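Local coordinates for protein 6-phosphogluconolactonase (Thermotoga maritima, PDB 1VL1) that hydrolyses 6-phosphogluconolactone to 6-phosphogluconate, the second step in the oxidative stage of the pentose phosphate pathway, at residues L40-A52 against S133-M145. Residues are numbered along the deposited sequence; the frame is centred on the assembly and turned at random.
Sequences LLEEKDKIFVVLA and SATDQFDLAILGM
D139 meets K44 in a salt bridge, with K44 NZ 2.7 Å from D139 OD2 on its syn lone pair. The anti lone pair of D139 OD2 accepts the N-H of F48, with F48 N 2.9 Å away. D139 CG stands anti to its own carbonyl carbon (chi1 -68°), which turns the carboxylate to the start of strand 47-51. A water donates to D139 OD1 and accepts from K44 NZ. The K44 chain bends at chi3 (76°) and again at chi4, and NZ also donates a hydrogen bond to K46 O. T135 lies over one face of the F48 ring, its CB 3.7 Å from the centroid. D139 OD2 sits at that ring's edge. V50 CG2 points into the face of F138, 3.3 Å from its centroid and 5° off the normal, a close CH-pi contact. Beyond, strands 47-51 and 140-143 pair in parallel, with I142 N to V50 O at 2.8 Å. Strands 74-82 and 192-198 flank them in a Rossmann-like alpha/beta sheet, consistent with the sugar-phosphate isomerase family. A methionine in place of K44 would probably leave the buried D139 carboxylate without its countercharge. One carboxylate before strand 140-143 thus fixes both the loop after helix 25-43 and the start of strand 47-51.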
ATOM      1  N   LEU A  40      11.732 -13.164  -3.139  1.00 24.57           N
ATOM      2  CA  LEU A  40      11.466 -13.170  -1.703  1.00 23.49           C
ATOM      3  C   LEU A  40      11.130 -14.594  -1.283  1.00 24.60           C
ATOM      4  O   LEU A  40      11.677 -15.108  -0.320  1.00 24.04           O
ATOM      5  CB  LEU A  40      10.376 -12.150  -1.340  1.00 24.28           C
ATOM      6  CG  LEU A  40      10.835 -10.668  -1.364  1.00 24.23           C
ATOM      7  CD1 LEU A  40       9.675  -9.737  -1.387  1.00 24.99           C
ATOM      8  CD2 LEU A  40      11.692 -10.385  -0.160  1.00 27.72           C
ATOM      9  N   LEU A  41      10.296 -15.256  -2.081  1.00 23.95           N
ATOM     10  CA  LEU A  41       9.890 -16.637  -1.793  1.00 25.18           C
ATOM     11  C   LEU A  41      10.982 -17.686  -1.939  1.00 26.18           C
ATOM     12  O   LEU A  41      10.846 -18.783  -1.405  1.00 25.16           O
ATOM     13  CB  LEU A  41       8.646 -16.994  -2.624  1.00 24.58           C
ATOM     14  CG  LEU A  41       7.366 -16.211  -2.302  1.00 26.59           C
ATOM     15  CD1 LEU A  41       6.415 -16.308  -3.469  1.00 27.08           C
ATOM     16  CD2 LEU A  41       6.700 -16.727  -1.017  1.00 26.51           C
ATOM     17  N   GLU A  42      12.083 -17.391  -2.637  1.00 28.02           N
ATOM     18  CA  GLU A  42      13.224 -18.305  -2.652  1.00 29.96           C
ATOM     19  C   GLU A  42      13.928 -18.290  -1.301  1.00 29.86           C
ATOM     20  O   GLU A  42      14.550 -19.274  -0.914  1.00 31.34           O
ATOM     21  CB  GLU A  42      14.227 -17.925  -3.743  1.00 29.69           C
ATOM     22  CG  GLU A  42      13.651 -18.023  -5.142  1.00 32.04           C
ATOM     23  CD  GLU A  42      14.660 -17.659  -6.210  1.00 33.97           C
ATOM     24  OE1 GLU A  42      15.108 -16.486  -6.228  1.00 40.27           O
ATOM     25  OE2 GLU A  42      15.001 -18.542  -7.027  1.00 39.18           O
ATOM     26  N   GLU A  43      13.828 -17.162  -0.609  1.00 29.83           N
ATOM     27  CA  GLU A  43      14.548 -16.901   0.629  1.00 30.87           C
ATOM     28  C   GLU A  43      13.749 -17.237   1.890  1.00 30.02           C
ATOM     29  O   GLU A  43      14.333 -17.605   2.915  1.00 29.30           O
ATOM     30  CB  GLU A  43      14.861 -15.403   0.701  1.00 31.75           C
ATOM     31  CG  GLU A  43      15.793 -14.874  -0.365  1.00 33.88           C
ATOM     32  CD  GLU A  43      15.845 -13.355  -0.359  1.00 34.78           C
ATOM     33  OE1 GLU A  43      15.089 -12.715   0.410  1.00 40.95           O
ATOM     34  OE2 GLU A  43      16.648 -12.787  -1.125  1.00 41.10           O
ATOM     35  N   LYS A  44      12.424 -17.063   1.818  1.00 28.22           N
ATOM     36  CA  LYS A  44      11.548 -17.083   2.985  1.00 28.42           C
ATOM     37  C   LYS A  44      10.300 -17.890   2.734  1.00 26.96           C
ATOM     38  O   LYS A  44       9.703 -17.801   1.674  1.00 26.62           O
ATOM     39  CB  LYS A  44      11.014 -15.692   3.253  1.00 28.94           C
ATOM     40  CG  LYS A  44      12.002 -14.644   3.630  1.00 31.19           C
ATOM     41  CD  LYS A  44      11.260 -13.316   3.846  1.00 32.15           C
ATOM     42  CE  LYS A  44      10.507 -13.329   5.223  1.00 35.71           C
ATOM     43  NZ  LYS A  44       9.240 -12.581   5.325  1.00 28.55           N
ATOM     44  N   ASP A  45       9.843 -18.579   3.755  1.00 25.86           N
ATOM     45  CA  ASP A  45       8.663 -19.424   3.658  1.00 26.46           C
ATOM     46  C   ASP A  45       7.425 -18.566   3.466  1.00 25.28           C
ATOM     47  O   ASP A  45       6.574 -18.905   2.651  1.00 26.39           O
ATOM     48  CB  ASP A  45       8.581 -20.271   4.932  1.00 26.31           C
ATOM     49  CG  ASP A  45       7.255 -21.028   5.110  1.00 32.84           C
ATOM     50  OD1 ASP A  45       6.596 -21.409   4.106  1.00 40.58           O
ATOM     51  OD2 ASP A  45       6.823 -21.326   6.262  1.00 36.73           O
ATOM     52  N   LYS A  46       7.325 -17.467   4.205  1.00 23.31           N
ATOM     53  CA  LYS A  46       6.157 -16.583   4.120  1.00 23.11           C
ATOM     54  C   LYS A  46       6.623 -15.178   3.795  1.00 21.86           C
ATOM     55  O   LYS A  46       7.662 -14.737   4.291  1.00 22.13           O
ATOM     56  CB  LYS A  46       5.403 -16.543   5.441  1.00 23.98           C
ATOM     57  CG  LYS A  46       5.117 -17.916   5.998  1.00 24.52           C
ATOM     58  CD  LYS A  46       4.176 -17.848   7.213  1.00 26.45           C
ATOM     59  CE  LYS A  46       4.888 -17.315   8.462  1.00 28.39           C
ATOM     60  NZ  LYS A  46       4.098 -17.405   9.739  1.00 29.66           N
ATOM     61  N   ILE A  47       5.864 -14.483   2.983  1.00 20.08           N
ATOM     62  CA  ILE A  47       6.177 -13.083   2.735  1.00 21.27           C
ATOM     63  C   ILE A  47       4.988 -12.210   3.111  1.00 21.41           C
ATOM     64  O   ILE A  47       3.821 -12.679   3.087  1.00 20.34           O
ATOM     65  CB  ILE A  47       6.687 -12.835   1.288  1.00 22.18           C
ATOM     66  CG1 ILE A  47       5.590 -13.115   0.244  1.00 22.89           C
ATOM     67  CG2 ILE A  47       7.903 -13.710   0.989  1.00 23.28           C
ATOM     68  CD1 ILE A  47       5.858 -12.455  -1.119  1.00 24.04           C
ATOM     69  N   PHE A  48       5.276 -10.935   3.429  1.00 19.27           N
ATOM     70  CA  PHE A  48       4.283 -10.026   3.938  1.00 19.68           C
ATOM     71  C   PHE A  48       4.275  -8.782   3.081  1.00 20.25           C
ATOM     72  O   PHE A  48       5.329  -8.112   2.929  1.00 22.89           O
ATOM     73  CB  PHE A  48       4.539  -9.683   5.401  1.00 20.51           C
ATOM     74  CG  PHE A  48       4.575 -10.893   6.242  1.00 21.19           C
ATOM     75  CD1 PHE A  48       5.767 -11.615   6.347  1.00 22.80           C
ATOM     76  CD2 PHE A  48       3.428 -11.415   6.804  1.00 23.98           C
ATOM     77  CE1 PHE A  48       5.829 -12.795   7.044  1.00 25.84           C
ATOM     78  CE2 PHE A  48       3.483 -12.638   7.535  1.00 24.29           C
ATOM     79  CZ  PHE A  48       4.679 -13.306   7.649  1.00 23.64           C
ATOM     80  N   VAL A  49       3.119  -8.538   2.486  1.00 20.96           N
ATOM     81  CA  VAL A  49       2.925  -7.485   1.472  1.00 21.01           C
ATOM     82  C   VAL A  49       1.826  -6.484   1.863  1.00 22.14           C
ATOM     83  O   VAL A  49       0.698  -6.853   2.103  1.00 22.64           O
ATOM     84  CB  VAL A  49       2.629  -8.092   0.081  1.00 21.75           C
ATOM     85  CG1 VAL A  49       2.588  -7.013  -0.975  1.00 22.42           C
ATOM     86  CG2 VAL A  49       3.638  -9.211  -0.261  1.00 22.76           C
ATOM     87  N   VAL A  50       2.180  -5.183   1.895  1.00 21.84           N
ATOM     88  CA  VAL A  50       1.265  -4.069   2.158  1.00 21.97           C
ATOM     89  C   VAL A  50       0.746  -3.546   0.810  1.00 22.77           C
ATOM     90  O   VAL A  50       1.543  -3.401  -0.139  1.00 22.34           O
ATOM     91  CB  VAL A  50       1.944  -2.909   2.871  1.00 22.39           C
ATOM     92  CG1 VAL A  50       1.019  -1.677   2.917  1.00 26.04           C
ATOM     93  CG2 VAL A  50       2.337  -3.312   4.257  1.00 24.31           C
ATOM     94  N   LEU A  51      -0.573  -3.360   0.714  1.00 22.51           N
ATOM     95  CA  LEU A  51      -1.223  -2.871  -0.517  1.00 22.39           C
ATOM     96  C   LEU A  51      -2.022  -1.592  -0.272  1.00 23.24           C
ATOM     97  O   LEU A  51      -2.880  -1.562   0.610  1.00 23.39           O
ATOM     98  CB  LEU A  51      -2.208  -3.903  -1.022  1.00 23.51           C
ATOM     99  CG  LEU A  51      -1.702  -5.290  -1.296  1.00 22.94           C
ATOM    100  CD1 LEU A  51      -2.866  -6.231  -1.726  1.00 25.30           C
ATOM    101  CD2 LEU A  51      -0.558  -5.294  -2.298  1.00 23.11           C
ATOM    102  N   ALA A  52      -1.780  -0.567  -1.102  1.00 22.84           N
ATOM    103  CA  ALA A  52      -2.634   0.597  -1.192  1.00 23.58           C
ATOM    104  C   ALA A  52      -3.803   0.276  -2.111  1.00 23.57           C
ATOM    105  O   ALA A  52      -3.699  -0.543  -3.046  1.00 24.74           O
ATOM    106  CB  ALA A  52      -1.893   1.763  -1.724  1.00 24.00           C
ATOM    107  N   SER A 133       1.048  -9.485  15.305  1.00 22.09           N
ATOM    108  CA  SER A 133       0.986 -10.908  15.404  1.00 21.60           C
ATOM    109  C   SER A 133       1.547 -11.613  14.144  1.00 22.13           C
ATOM    110  O   SER A 133       2.182 -12.696  14.236  1.00 23.61           O
ATOM    111  CB  SER A 133      -0.472 -11.305  15.597  1.00 22.52           C
ATOM    112  OG  SER A 133      -0.532 -12.679  15.845  1.00 25.59           O
ATOM    113  N   ALA A 134       1.331 -11.000  13.005  1.00 23.58           N
ATOM    114  CA  ALA A 134       1.760 -11.608  11.724  1.00 24.28           C
ATOM    115  C   ALA A 134       3.260 -11.486  11.476  1.00 24.95           C
ATOM    116  O   ALA A 134       3.917 -12.458  11.084  1.00 25.39           O
ATOM    117  CB  ALA A 134       0.998 -11.003  10.585  1.00 25.08           C
ATOM    118  N   THR A 135       3.802 -10.309  11.716  1.00 24.62           N
ATOM    119  CA  THR A 135       5.198 -10.050  11.374  1.00 25.80           C
ATOM    120  C   THR A 135       5.736  -8.805  12.079  1.00 26.81           C
ATOM    121  O   THR A 135       4.958  -7.928  12.433  1.00 27.24           O
ATOM    122  CB  THR A 135       5.277  -9.825   9.808  1.00 25.54           C
ATOM    123  OG1 THR A 135       6.643  -9.644   9.424  1.00 26.60           O
ATOM    124  CG2 THR A 135       4.559  -8.548   9.364  1.00 26.65           C
ATOM    125  N   ASP A 136       7.061  -8.697  12.231  1.00 27.50           N
ATOM    126  CA  ASP A 136       7.674  -7.422  12.681  1.00 29.13           C
ATOM    127  C   ASP A 136       8.229  -6.574  11.532  1.00 28.73           C
ATOM    128  O   ASP A 136       8.783  -5.460  11.736  1.00 28.00           O
ATOM    129  CB  ASP A 136       8.773  -7.656  13.719  1.00 29.77           C
ATOM    130  CG  ASP A 136       9.845  -8.619  13.256  1.00 33.82           C
ATOM    131  OD1 ASP A 136       9.860  -9.111  12.104  1.00 35.27           O
ATOM    132  OD2 ASP A 136      10.741  -8.957  14.091  1.00 36.21           O
ATOM    133  N   GLN A 137       8.056  -7.083  10.306  1.00 27.85           N
ATOM    134  CA  GLN A 137       8.681  -6.505   9.127  1.00 28.33           C
ATOM    135  C   GLN A 137       7.881  -6.855   7.883  1.00 27.08           C
ATOM    136  O   GLN A 137       7.682  -8.019   7.614  1.00 30.09           O
ATOM    137  CB  GLN A 137      10.107  -7.072   8.979  1.00 27.99           C
ATOM    138  CG  GLN A 137      10.939  -6.460   7.888  1.00 31.24           C
ATOM    139  CD  GLN A 137      12.390  -6.905   7.944  1.00 30.98           C
ATOM    140  OE1 GLN A 137      13.257  -6.160   8.431  1.00 35.28           O
ATOM    141  NE2 GLN A 137      12.665  -8.115   7.448  1.00 32.62           N
ATOM    142  N   PHE A 138       7.442  -5.860   7.114  1.00 24.97           N
ATOM    143  CA  PHE A 138       6.891  -6.136   5.794  1.00 23.16           C
ATOM    144  C   PHE A 138       8.038  -6.343   4.812  1.00 23.64           C
ATOM    145  O   PHE A 138       9.117  -5.718   4.924  1.00 23.58           O
ATOM    146  CB  PHE A 138       6.008  -4.999   5.328  1.00 23.99           C
ATOM    147  CG  PHE A 138       4.880  -4.679   6.239  1.00 23.87           C
ATOM    148  CD1 PHE A 138       3.864  -5.606   6.460  1.00 23.12           C
ATOM    149  CD2 PHE A 138       4.779  -3.449   6.833  1.00 23.70           C
ATOM    150  CE1 PHE A 138       2.800  -5.305   7.302  1.00 23.98           C
ATOM    151  CE2 PHE A 138       3.691  -3.119   7.646  1.00 26.12           C
ATOM    152  CZ  PHE A 138       2.715  -4.055   7.900  1.00 23.24           C
ATOM    153  N   ASP A 139       7.822  -7.224   3.865  1.00 23.27           N
ATOM    154  CA  ASP A 139       8.795  -7.474   2.789  1.00 23.00           C
ATOM    155  C   ASP A 139       8.621  -6.453   1.657  1.00 23.03           C
ATOM    156  O   ASP A 139       9.603  -5.961   1.095  1.00 23.62           O
ATOM    157  CB  ASP A 139       8.600  -8.894   2.246  1.00 23.03           C
ATOM    158  CG  ASP A 139       8.982  -9.927   3.236  1.00 23.22           C
ATOM    159  OD1 ASP A 139      10.173  -9.997   3.659  1.00 23.57           O
ATOM    160  OD2 ASP A 139       8.136 -10.718   3.689  1.00 23.50           O
ATOM    161  N   LEU A 140       7.378  -6.096   1.384  1.00 23.00           N
ATOM    162  CA  LEU A 140       7.071  -5.283   0.235  1.00 25.06           C
ATOM    163  C   LEU A 140       5.870  -4.425   0.498  1.00 23.06           C
ATOM    164  O   LEU A 140       4.911  -4.921   1.067  1.00 23.79           O
ATOM    165  CB  LEU A 140       6.779  -6.231  -0.887  1.00 25.80           C
ATOM    166  CG  LEU A 140       6.496  -5.734  -2.286  1.00 29.04           C
ATOM    167  CD1 LEU A 140       7.626  -4.865  -2.770  1.00 28.53           C
ATOM    168  CD2 LEU A 140       6.385  -6.894  -3.218  1.00 27.57           C
ATOM    169  N   ALA A 141       5.927  -3.139   0.125  1.00 23.55           N
ATOM    170  CA  ALA A 141       4.794  -2.269   0.213  1.00 22.90           C
ATOM    171  C   ALA A 141       4.553  -1.725  -1.198  1.00 23.54           C
ATOM    172  O   ALA A 141       5.468  -1.247  -1.827  1.00 22.96           O
ATOM    173  CB  ALA A 141       5.019  -1.144   1.189  1.00 25.18           C
ATOM    174  N   ILE A 142       3.351  -1.887  -1.691  1.00 22.67           N
ATOM    175  CA  ILE A 142       2.923  -1.385  -3.015  1.00 23.43           C
ATOM    176  C   ILE A 142       1.961  -0.237  -2.774  1.00 23.54           C
ATOM    177  O   ILE A 142       0.775  -0.412  -2.351  1.00 22.91           O
ATOM    178  CB  ILE A 142       2.277  -2.512  -3.890  1.00 23.27           C
ATOM    179  CG1 ILE A 142       3.192  -3.723  -3.994  1.00 23.75           C
ATOM    180  CG2 ILE A 142       1.937  -1.981  -5.285  1.00 23.88           C
ATOM    181  CD1 ILE A 142       2.579  -4.961  -4.604  1.00 27.05           C
ATOM    182  N   LEU A 143       2.469   0.966  -3.016  1.00 23.48           N
ATOM    183  CA  LEU A 143       1.788   2.166  -2.615  1.00 22.96           C
ATOM    184  C   LEU A 143       1.497   3.065  -3.772  1.00 24.00           C
ATOM    185  O   LEU A 143       2.220   3.009  -4.802  1.00 24.47           O
ATOM    186  CB  LEU A 143       2.672   2.925  -1.621  1.00 23.49           C
ATOM    187  CG  LEU A 143       3.019   2.159  -0.355  1.00 24.15           C
ATOM    188  CD1 LEU A 143       3.958   3.012   0.544  1.00 22.12           C
ATOM    189  CD2 LEU A 143       1.753   1.732   0.398  1.00 23.53           C
ATOM    190  N   GLY A 144       0.399   3.812  -3.673  1.00 23.43           N
ATOM    191  CA  GLY A 144       0.126   4.964  -4.544  1.00 23.58           C
ATOM    192  C   GLY A 144       0.517   6.279  -3.912  1.00 22.24           C
ATOM    193  O   GLY A 144       0.982   6.326  -2.772  1.00 24.13           O
ATOM    194  N   MET A 145       0.344   7.351  -4.652  1.00 22.64           N
ATOM    195  CA  MET A 145       0.495   8.688  -4.088  1.00 22.43           C
ATOM    196  C   MET A 145      -0.536   9.561  -4.737  1.00 23.44           C
ATOM    197  O   MET A 145      -0.751   9.472  -5.915  1.00 23.50           O
ATOM    198  CB  MET A 145       1.880   9.240  -4.425  1.00 22.80           C
ATOM    199  CG  MET A 145       2.084  10.659  -3.978  1.00 23.56           C
ATOM    200  SD  MET A 145       3.642  11.410  -4.503  1.00 23.96           S
ATOM    201  CE  MET A 145       3.216  11.720  -6.185  1.00 22.92           C
TER
HETATM  202  O   HOH W   1      10.345  -9.733   6.309  1.00 35.24           O
HETATM  203  O   HOH W   2       2.839 -15.006  10.096  1.00 37.16           O